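Local coordinates for uncharacterized protein TP-0789 domain-containing protein (Nitrosomonas europaea ATCC 19718, PDB 3BUU), which is of unknown function but, as a member of the LolA superfamily, may bind lipid-modified proteins or other hydrophobic ligands in the bacterial periplasm, at residues V30-A35 against Q95-Q100; L49-E54 against K218-D223; I57-E62 against G68-M73; E123-E128 against L148-Q153. All coordinates share one frame; numbering follows the deposited sequence.

Contact 1: V30-A35 against Q95-Q100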
# COMPACT_ATOMS: atom_id res chain seq x y z
N VAL A 30 1.52 -3.38 10.51
CA VAL A 30 2.45 -2.54 9.76
C VAL A 30 3.07 -1.50 10.66
O VAL A 30 2.33 -0.74 11.32
CB VAL A 30 1.74 -1.82 8.57
CG1 VAL A 30 2.79 -1.20 7.66
CG2 VAL A 30 0.85 -2.81 7.79
N ALA A 31 4.39 -1.47 10.71
CA ALA A 31 5.12 -0.44 11.46
C ALA A 31 5.75 0.48 10.42
O ALA A 31 6.31 -0.01 9.44
CB ALA A 31 6.21 -1.07 12.28
N ILE A 32 5.61 1.78 10.59
CA ILE A 32 6.12 2.73 9.62
C ILE A 32 7.03 3.69 10.38
O ILE A 32 6.60 4.40 11.29
CB ILE A 32 5.02 3.53 8.92
CG1 ILE A 32 4.00 2.56 8.33
CG2 ILE A 32 5.63 4.46 7.89
CD1 ILE A 32 2.85 3.25 7.52
N ARG A 33 8.30 3.71 9.98
CA ARG A 33 9.32 4.59 10.57
C ARG A 33 9.75 5.56 9.49
O ARG A 33 10.34 5.15 8.49
CB ARG A 33 10.51 3.75 11.04
CG ARG A 33 10.19 2.76 12.17
CD ARG A 33 11.39 1.93 12.69
NE ARG A 33 11.11 1.22 13.93
CZ ARG A 33 10.40 0.09 14.00
NH1 ARG A 33 9.91 -0.49 12.90
NH2 ARG A 33 10.20 -0.47 15.19
N THR A 34 9.50 6.85 9.70
CA THR A 34 9.87 7.87 8.73
C THR A 34 10.94 8.76 9.32
O THR A 34 10.80 9.18 10.48
CB THR A 34 8.68 8.72 8.35
OG1 THR A 34 7.66 7.90 7.76
CG2 THR A 34 9.03 9.81 7.39
N ALA A 35 11.98 9.03 8.56
CA ALA A 35 12.99 9.97 9.00
C ALA A 35 13.52 10.72 7.82
O ALA A 35 13.53 10.21 6.69
CB ALA A 35 14.12 9.23 9.67
N GLN A 95 -4.55 10.75 -0.48
CA GLN A 95 -4.08 11.59 0.57
C GLN A 95 -3.06 10.91 1.48
O GLN A 95 -2.88 9.70 1.45
CB GLN A 95 -5.26 12.17 1.32
CG GLN A 95 -5.78 13.38 0.55
CD GLN A 95 -6.94 14.02 1.20
OE1 GLN A 95 -7.91 13.35 1.58
NE2 GLN A 95 -6.85 15.35 1.35
N ARG A 96 -2.39 11.73 2.26
CA ARG A 96 -1.24 11.27 3.03
C ARG A 96 -1.68 10.61 4.31
O ARG A 96 -2.53 11.13 5.06
CB ARG A 96 -0.32 12.44 3.33
CG ARG A 96 0.02 13.24 2.07
CD ARG A 96 1.00 14.39 2.27
NE ARG A 96 2.36 13.91 2.39
CZ ARG A 96 3.15 13.68 1.34
NH1 ARG A 96 2.75 13.89 0.08
NH2 ARG A 96 4.36 13.25 1.56
N LEU A 97 -1.11 9.43 4.58
CA LEU A 97 -1.26 8.73 5.84
C LEU A 97 -0.22 9.29 6.81
O LEU A 97 -0.57 10.00 7.76
CB LEU A 97 -1.14 7.21 5.62
CG LEU A 97 -1.30 6.38 6.88
CD1 LEU A 97 -2.75 6.30 7.32
CD2 LEU A 97 -0.71 5.04 6.64
N THR A 98 1.04 8.96 6.58
CA THR A 98 2.15 9.46 7.37
C THR A 98 3.39 9.40 6.49
O THR A 98 3.51 8.49 5.65
CB THR A 98 2.30 8.66 8.68
OG1 THR A 98 3.34 9.24 9.43
CG2 THR A 98 2.65 7.22 8.42
N GLY A 99 4.31 10.34 6.67
CA GLY A 99 5.54 10.28 5.92
C GLY A 99 5.29 10.19 4.43
O GLY A 99 4.51 10.98 3.90
N GLN A 100 5.96 9.26 3.78
CA GLN A 100 5.86 9.06 2.35
C GLN A 100 4.80 8.04 1.97
O GLN A 100 4.82 7.54 0.86
CB GLN A 100 7.23 8.64 1.80
CG GLN A 100 8.24 9.74 1.92
CD GLN A 100 7.82 10.93 1.10
OE1 GLN A 100 7.64 10.82 -0.09
NE2 GLN A 100 7.69 12.11 1.74
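Leu97 makes the first touch with strand 30-35, laying its CD2 methyl against CD1 of Ile32 at 4.1 Å. Its CA–CB bond heads neither at the strand nor away from it, but the CD2 branch closes the gap: chi1 (-179°) carries CG out opposite the backbone N, and chi2 of 75° directs CD2 to the isoleucine. Leucine suits a corner of this kind, because its forked end can serve several neighbours; Leu97 also packs on Tyr46 and on Ile106 of helix 103-107.

Thr98 follows and does point at the strand. Its CG2 methyl sits 4.1 Å from Ile32 CD1 and equally far from Ile32 CG2, a hydrocarbon contact in which the two side chains lie alongside, running opposite ways. Leu97 and Thr98 both face Val101 as a classic beta bulge, where the chain turns a corner beside the antiparallel barrel-like sheet expected of a LolA-type fold. Ile32 rises from that sheet between Tyr46 and Leu205 on the neighbouring strands; it is buried, whereas Leu97 and Thr98, which meet it, stay partly exposed.

At Gly99 the backbone itself is the contact surface. The CA lies 3.7 Å from Thr34 OG1 and 3.8 Å from Thr34 CG2, a close approach possible because glycine carries no CB, and its positive phi also favours this residue type. The hydroxyl of Thr34 is satisfied by Ser203 OG, and that same serine oxygen accepts the backbone N-H of Gln100, whose side-chain NE2 goes on to bond Glu201.

Contact 2: L49-E54 against K218-D223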
# COMPACT_ATOMS: atom_id res chain seq x y z
N LEU A 49 -6.97 -4.92 8.41
CA LEU A 49 -7.88 -6.03 8.03
C LEU A 49 -8.13 -5.78 6.54
O LEU A 49 -8.79 -4.81 6.17
CB LEU A 49 -9.16 -5.92 8.83
CG LEU A 49 -8.99 -6.02 10.34
CD1 LEU A 49 -10.35 -5.89 11.04
CD2 LEU A 49 -8.29 -7.30 10.74
N SER A 50 -7.61 -6.66 5.70
CA SER A 50 -7.60 -6.47 4.26
C SER A 50 -8.50 -7.48 3.54
O SER A 50 -8.29 -8.70 3.65
CB SER A 50 -6.19 -6.61 3.76
OG SER A 50 -6.11 -6.59 2.35
N LYS A 51 -9.46 -6.98 2.76
CA LYS A 51 -10.33 -7.78 1.98
C LYS A 51 -10.27 -7.31 0.52
O LYS A 51 -11.19 -6.70 -0.03
CB LYS A 51 -11.75 -7.77 2.54
CG LYS A 51 -12.62 -8.85 1.97
CD LYS A 51 -13.97 -8.87 2.67
CE LYS A 51 -14.76 -10.04 2.20
NZ LYS A 51 -16.13 -9.91 2.80
N GLY A 52 -9.10 -7.54 -0.07
CA GLY A 52 -8.83 -7.13 -1.44
C GLY A 52 -8.92 -5.62 -1.58
O GLY A 52 -8.61 -4.86 -0.68
N ASN A 53 -9.36 -5.20 -2.73
CA ASN A 53 -9.52 -3.78 -2.98
C ASN A 53 -10.93 -3.32 -2.70
O ASN A 53 -11.23 -2.14 -2.86
CB ASN A 53 -9.11 -3.46 -4.41
CG ASN A 53 -7.63 -3.46 -4.61
OD1 ASN A 53 -6.86 -3.64 -3.67
ND2 ASN A 53 -7.22 -3.25 -5.86
N GLU A 54 -11.76 -4.29 -2.25
CA GLU A 54 -13.20 -4.18 -1.91
C GLU A 54 -13.43 -3.41 -0.62
O GLU A 54 -14.20 -2.46 -0.57
CB GLU A 54 -13.91 -5.57 -1.88
CG GLU A 54 -13.55 -6.53 -0.78
CD GLU A 54 -14.15 -7.89 -0.98
OE1 GLU A 54 -15.35 -8.04 -0.63
OE2 GLU A 54 -13.46 -8.81 -1.49
N LYS A 218 -20.21 -7.64 7.01
CA LYS A 218 -20.85 -6.90 8.04
C LYS A 218 -19.93 -6.20 9.04
O LYS A 218 -20.38 -5.40 9.81
CB LYS A 218 -21.85 -7.83 8.78
CG LYS A 218 -23.09 -8.19 7.96
CD LYS A 218 -23.99 -9.30 8.60
CE LYS A 218 -25.13 -9.75 7.69
NZ LYS A 218 -25.84 -8.56 7.15
N ILE A 219 -18.63 -6.46 9.04
CA ILE A 219 -17.72 -5.65 9.88
C ILE A 219 -17.36 -4.32 9.23
O ILE A 219 -16.85 -3.42 9.91
CB ILE A 219 -16.40 -6.37 10.33
CG1 ILE A 219 -15.39 -6.55 9.18
CG2 ILE A 219 -16.74 -7.67 11.04
CD1 ILE A 219 -14.02 -7.08 9.67
N PHE A 220 -17.63 -4.16 7.94
CA PHE A 220 -17.15 -2.97 7.23
C PHE A 220 -18.21 -1.89 7.30
O PHE A 220 -18.81 -1.51 6.30
CB PHE A 220 -16.74 -3.37 5.82
CG PHE A 220 -15.55 -4.27 5.82
CD1 PHE A 220 -14.29 -3.77 6.15
CD2 PHE A 220 -15.69 -5.62 5.55
CE1 PHE A 220 -13.19 -4.63 6.17
CE2 PHE A 220 -14.62 -6.46 5.57
CZ PHE A 220 -13.35 -5.98 5.88
N THR A 221 -18.44 -1.41 8.53
CA THR A 221 -19.47 -0.39 8.82
C THR A 221 -18.97 0.58 9.88
O THR A 221 -18.09 0.28 10.67
CB THR A 221 -20.74 -1.02 9.38
OG1 THR A 221 -20.49 -1.46 10.72
CG2 THR A 221 -21.28 -2.14 8.49
N LYS A 222 -19.60 1.76 9.88
CA LYS A 222 -19.33 2.76 10.90
C LYS A 222 -19.64 2.27 12.30
O LYS A 222 -18.90 2.54 13.23
CB LYS A 222 -20.10 4.03 10.59
CG LYS A 222 -19.78 4.64 9.23
CD LYS A 222 -20.61 5.90 9.03
CE LYS A 222 -20.43 6.47 7.63
NZ LYS A 222 -21.19 7.75 7.48
N ASP A 223 -20.67 1.44 12.44
CA ASP A 223 -21.03 0.92 13.75
C ASP A 223 -19.97 0.00 14.34
O ASP A 223 -19.71 0.04 15.54
CB ASP A 223 -22.37 0.20 13.70
CG ASP A 223 -23.52 1.15 13.56
OD1 ASP A 223 -23.44 2.29 14.09
OD2 ASP A 223 -24.49 0.77 12.88
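Phe220, at the centre of an inverse gamma turn just after a short 3-10 segment, presses its ring against Lys51, laying the loop after strand 202-212, near the C-terminus, against the end of strand 39-51. This tight part of the contact is hydrocarbon: Lys51 CD lies 3.8 Å from Phe220 CE2, and Lys51 CB is 4.1 Å from Phe220 CZ. An extended lysine suits the place, since its methylenes can cross the aromatic obliquely while the charged end travels on. The carbonyl O of Leu49 lies near the ring plane, at the CE1 edge, and Ile57 packs on the phenylalanine as well.

Beyond the ring the contact loosens toward solvent. The Lys51 ammonium leaves the aromatic behind and bonds the carbonyl O of Leu215, while its ion pair with exposed Glu54 is long, 4.0 Å from NZ to OE1.

Ile219 braces the ring from its own segment and also reaches across to Leu49. With chi1 at 73°, CG1 is tucked over its own backbone and stands 3.6 Å above the plane of the Phe220 ring, over its centre. One atom further out, Ile219 CD1 meets CD1 of Leu49 at 4.1 Å, the two side chains crossing at about a right angle.

Contact 3: I57-E62 against G68-M73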
# COMPACT_ATOMS: atom_id res chain seq x y z
N ILE A 57 -10.06 -2.26 6.80
CA ILE A 57 -10.02 -1.41 7.98
C ILE A 57 -8.57 -1.24 8.37
O ILE A 57 -7.82 -2.23 8.45
CB ILE A 57 -10.80 -2.04 9.14
CG1 ILE A 57 -12.29 -2.02 8.84
CG2 ILE A 57 -10.51 -1.32 10.47
CD1 ILE A 57 -13.15 -2.94 9.68
N VAL A 58 -8.17 -0.00 8.64
CA VAL A 58 -6.82 0.31 9.08
C VAL A 58 -6.95 1.00 10.43
O VAL A 58 -7.53 2.08 10.53
CB VAL A 58 -6.11 1.22 8.09
CG1 VAL A 58 -4.71 1.59 8.61
CG2 VAL A 58 -5.99 0.53 6.71
N MSE A 59 -6.39 0.37 11.45
CA MSE A 59 -6.54 0.90 12.84
C MSE A 59 -5.17 1.31 13.37
O MSE A 59 -4.28 0.51 13.37
CB MSE A 59 -7.10 -0.19 13.72
CG MSE A 59 -8.60 -0.45 13.48
SE MSE A 59 -9.41 -1.93 14.37
CE MSE A 59 -7.85 -2.91 14.91
N ILE A 60 -5.03 2.56 13.78
CA ILE A 60 -3.75 3.06 14.31
C ILE A 60 -3.59 2.64 15.75
O ILE A 60 -4.51 2.79 16.56
CB ILE A 60 -3.58 4.57 14.20
CG1 ILE A 60 -2.16 4.98 14.62
CG2 ILE A 60 -4.60 5.27 14.95
CD1 ILE A 60 -1.69 6.21 13.98
N THR A 61 -2.43 2.10 16.07
CA THR A 61 -2.17 1.68 17.42
C THR A 61 -1.12 2.56 18.12
O THR A 61 -1.08 2.61 19.34
CB THR A 61 -1.76 0.19 17.45
OG1 THR A 61 -0.58 0.00 16.69
CG2 THR A 61 -2.85 -0.74 16.92
N GLU A 62 -0.23 3.22 17.37
CA GLU A 62 0.74 4.16 17.95
C GLU A 62 1.04 5.16 16.84
O GLU A 62 0.96 4.79 15.66
CB GLU A 62 2.04 3.46 18.44
CG GLU A 62 1.87 2.10 19.17
CD GLU A 62 3.11 1.22 19.21
OE1 GLU A 62 4.15 1.58 18.62
OE2 GLU A 62 3.03 0.13 19.83
N GLY A 68 -6.49 4.91 18.14
CA GLY A 68 -7.94 4.97 18.14
C GLY A 68 -8.52 5.54 16.85
O GLY A 68 -9.71 5.32 16.55
N GLN A 69 -7.73 6.29 16.08
CA GLN A 69 -8.22 6.68 14.76
C GLN A 69 -8.36 5.42 13.93
O GLN A 69 -7.65 4.40 14.12
CB GLN A 69 -7.28 7.67 14.07
CG GLN A 69 -7.18 9.06 14.70
CD GLN A 69 -5.98 9.82 14.18
OE1 GLN A 69 -5.36 9.44 13.19
NE2 GLN A 69 -5.65 10.91 14.85
N ALA A 70 -9.28 5.46 13.00
CA ALA A 70 -9.47 4.30 12.14
C ALA A 70 -9.89 4.74 10.78
O ALA A 70 -10.47 5.84 10.59
CB ALA A 70 -10.49 3.35 12.75
N ILE A 71 -9.58 3.91 9.80
CA ILE A 71 -9.98 4.19 8.44
C ILE A 71 -10.73 2.97 7.90
O ILE A 71 -10.19 1.84 7.87
CB ILE A 71 -8.78 4.53 7.56
CG1 ILE A 71 -7.92 5.66 8.17
CG2 ILE A 71 -9.26 4.89 6.17
CD1 ILE A 71 -6.47 5.67 7.64
N LEU A 72 -11.96 3.22 7.42
CA LEU A 72 -12.81 2.22 6.82
C LEU A 72 -12.85 2.49 5.32
O LEU A 72 -13.17 3.60 4.89
CB LEU A 72 -14.21 2.36 7.40
CG LEU A 72 -15.31 1.55 6.70
CD1 LEU A 72 -15.07 0.07 6.79
CD2 LEU A 72 -16.66 1.89 7.33
N MSE A 73 -12.51 1.48 4.53
CA MSE A 73 -12.57 1.57 3.10
C MSE A 73 -13.71 0.73 2.59
O MSE A 73 -13.83 -0.48 2.92
CB MSE A 73 -11.26 1.10 2.49
CG MSE A 73 -11.26 1.16 0.98
SE MSE A 73 -9.53 0.52 0.30
CE MSE A 73 -9.91 -1.34 0.29
O HOH W 1 -6.06 4.40 11.74
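Val58 and Ile71 exchange a pair of backbone hydrogen bonds at the heart of an antiparallel beta hairpin, where the axes of strands 57-62 and 70-73 approach to 4.7 Å. Val58 N donates to Ile71 O over 2.8 Å, with an N-H...O angle of 163° and the donor in the carbonyl plane; Ile71 N returns an equally short bond to Val58 O. Toward the turn the bonds lengthen. Ile60 N reaches Gln69 O at 3.2 Å, and the bond from Gly68 N to Ile60 O is weak. At the backbone angles of Gly68 (phi 102°) a CB would be jammed against the preceding carbonyl O, which calls for glycine.

Weaker CA-H...O contacts fill in the pattern, Ile57 CA leaning on Ile71 O and Ala70 CA on Val58 O. Separately, water 1 donates to Val58 O at 3.0 Å and, weakly, to Gln69 O.

Apolar pairs line both faces. On one, Ile57 CG1 meets Leu72 CD1 at 4.0 Å, and the small Ala70 CB lies beside CG of Met59, a selenomethionine. On the other, Val58 and Ile71 stand side by side, CB to CB 4.3 Å. With CG1 of Ile60 anti to the backbone N (chi1 -173°), its CG2 sits closest to Gln69 O, at 3.3 Å, with Gln69 CB at 3.7 Å.

Beta-branched valine and isoleucine favour the extended backbone that these bonds require. The chemistry implies a hairpin fixed in register by its main chain, one apolar face receiving Phe220 beside Ile57, the other helix 103-107 beside Val58 and Ile71.

Contact 4: E123-E128 against L148-Q153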
# COMPACT_ATOMS: atom_id res chain seq x y z
N GLU A 123 14.12 -3.83 -18.66
CA GLU A 123 15.39 -3.28 -18.21
C GLU A 123 16.24 -4.35 -17.57
O GLU A 123 15.72 -5.21 -16.86
CB GLU A 123 15.18 -2.20 -17.13
CG GLU A 123 14.78 -0.86 -17.56
CD GLU A 123 14.78 0.21 -16.47
OE1 GLU A 123 15.32 0.06 -15.36
OE2 GLU A 123 14.25 1.28 -16.82
N SER A 124 17.54 -4.29 -17.80
CA SER A 124 18.51 -5.13 -17.15
C SER A 124 19.23 -4.27 -16.13
O SER A 124 19.67 -3.17 -16.43
CB SER A 124 19.54 -5.63 -18.18
OG SER A 124 18.90 -6.33 -19.23
N ILE A 125 19.34 -4.75 -14.92
CA ILE A 125 20.08 -4.02 -13.93
C ILE A 125 20.88 -5.20 -13.43
O ILE A 125 20.36 -6.05 -12.68
CB ILE A 125 19.15 -3.31 -12.87
CG1 ILE A 125 18.12 -2.36 -13.52
CG2 ILE A 125 19.95 -2.59 -11.79
CD1 ILE A 125 17.06 -1.77 -12.53
N ASP A 126 22.15 -5.27 -13.89
CA ASP A 126 23.05 -6.41 -13.63
C ASP A 126 22.73 -7.73 -14.37
O ASP A 126 22.47 -7.69 -15.57
CB ASP A 126 23.29 -6.61 -12.12
CG ASP A 126 24.78 -6.61 -11.75
OD1 ASP A 126 25.68 -6.86 -12.61
OD2 ASP A 126 25.03 -6.35 -10.56
N ASP A 127 22.78 -8.90 -13.72
CA ASP A 127 22.38 -10.12 -14.43
C ASP A 127 20.89 -10.41 -14.27
O ASP A 127 20.44 -11.54 -14.60
CB ASP A 127 23.30 -11.35 -14.15
CG ASP A 127 23.23 -11.84 -12.71
OD1 ASP A 127 22.68 -11.13 -11.83
OD2 ASP A 127 23.74 -12.95 -12.45
N GLU A 128 20.12 -9.40 -13.81
CA GLU A 128 18.68 -9.49 -13.62
C GLU A 128 17.89 -8.65 -14.62
O GLU A 128 18.17 -7.48 -14.84
CB GLU A 128 18.28 -9.04 -12.22
CG GLU A 128 18.82 -9.94 -11.13
CD GLU A 128 18.13 -11.28 -11.14
OE1 GLU A 128 18.49 -12.13 -11.98
OE2 GLU A 128 17.23 -11.47 -10.31
N LEU A 148 5.09 3.28 -12.36
CA LEU A 148 5.93 2.35 -13.11
C LEU A 148 6.40 1.31 -12.12
O LEU A 148 6.96 1.65 -11.08
CB LEU A 148 7.14 3.07 -13.74
CG LEU A 148 6.82 4.17 -14.75
CD1 LEU A 148 8.12 4.65 -15.38
CD2 LEU A 148 5.80 3.74 -15.77
N LEU A 149 6.16 0.05 -12.43
CA LEU A 149 6.47 -1.07 -11.55
C LEU A 149 7.47 -2.00 -12.23
O LEU A 149 7.20 -2.49 -13.33
CB LEU A 149 5.18 -1.83 -11.19
CG LEU A 149 5.38 -3.04 -10.26
CD1 LEU A 149 5.82 -2.64 -8.88
CD2 LEU A 149 4.12 -3.87 -10.23
N TRP A 150 8.60 -2.24 -11.58
CA TRP A 150 9.59 -3.20 -12.03
C TRP A 150 9.26 -4.56 -11.43
O TRP A 150 9.17 -4.69 -10.20
CB TRP A 150 10.98 -2.78 -11.58
CG TRP A 150 11.68 -1.74 -12.40
CD1 TRP A 150 12.81 -1.94 -13.12
CD2 TRP A 150 11.35 -0.35 -12.54
NE1 TRP A 150 13.18 -0.78 -13.75
CE2 TRP A 150 12.28 0.21 -13.43
CE3 TRP A 150 10.33 0.47 -12.03
CZ2 TRP A 150 12.28 1.53 -13.81
CZ3 TRP A 150 10.30 1.84 -12.42
CH2 TRP A 150 11.29 2.34 -13.30
N VAL A 151 9.13 -5.57 -12.28
CA VAL A 151 8.80 -6.93 -11.88
C VAL A 151 9.90 -7.83 -12.42
O VAL A 151 10.20 -7.83 -13.63
CB VAL A 151 7.41 -7.33 -12.42
CG1 VAL A 151 7.12 -8.78 -12.02
CG2 VAL A 151 6.33 -6.43 -11.88
N ASN A 152 10.53 -8.59 -11.53
CA ASN A 152 11.60 -9.50 -11.96
C ASN A 152 11.07 -10.53 -12.95
O ASN A 152 10.07 -11.20 -12.69
CB ASN A 152 12.13 -10.20 -10.71
CG ASN A 152 13.47 -10.82 -10.91
OD1 ASN A 152 13.69 -11.50 -11.88
ND2 ASN A 152 14.35 -10.64 -9.98
N GLN A 153 11.74 -10.68 -14.09
CA GLN A 153 11.26 -11.62 -15.10
C GLN A 153 11.42 -13.05 -14.64
O GLN A 153 10.73 -13.94 -15.13
CB GLN A 153 12.01 -11.46 -16.40
CG GLN A 153 11.76 -10.11 -17.08
CD GLN A 153 12.38 -10.02 -18.45
OE1 GLN A 153 12.96 -10.99 -18.94
NE2 GLN A 153 12.34 -8.85 -19.03
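A beta hairpin closes through a type II' turn, Ile125 to Glu128, into which one of the edge strands, 115-125, leads; its side chains Glu123, Ile125 and Glu128 reach Trp150 and Asn152 on strand 146-152, past the intervening strand 128-137. The backbone N of Ile125 bonds the carbonyl O of Glu128 at 3.0 Å, closing the turn.

Trp150 presents its indole edge. NE1 donates to Glu123 OE1 over 2.8 Å, nearly straight at 163°, and the oxygen lies in the ring plane. The carboxylate is turned steeply against the indole, so the donor meets OE1 from above the carboxylate plane, 77° out of it. Ile125 adds an apolar touch, its CD1 lying 4.3 Å from Trp150 CD1. Val132 of the middle strand packs on both Glu123 and Trp150.

Nearer the turn, Glu128 bends at its second torsion and brings OE2 within 3.0 Å of Asn152 ND2. The acceptor lies close to the amide plane, while ND2 approaches from above the carboxylate plane, 42° out of it. Asn152 OD1 bonds Ser154 OG, which fixes which way round the amide sits.

Glutamate suits position 123 because it has two oxygens to share: OE1 takes the indole N-H, while OE2 forms a salt bridge with Arg121. With that arginine bound, and Lys160 in a cation-pi contact with Trp150, the surroundings would be expected to favour a charged Glu123 and a firmly oriented indole.

How the contacts relate
Contacts 2 and 3 hold adjoining elements: strands 39-51 and 55-62 are neighbours, Leu49 N probably bonds Ile57 O, and Leu72 CD1 packs 3.7 Å from Phe220 CA. Contact 1 meets the other face of the hairpin, where Leu97 CD1 touches Ile71 CD1 at 3.8 Å. Contact 4 stands apart, its centre about 35 Å from those of contacts 2 and 3, on the opposite side of the chain's centre. All four are partly buried, contact 1 lying nearest the middle of the molecule and contact 4 farthest out. Their chemistry differs accordingly: methyl packing and a bare glycine backbone in contact 1, aromatic and aliphatic packing in contact 2, main-chain hydrogen bonds in contact 3, and side-chain hydrogen bonds to carboxylates in contact 4.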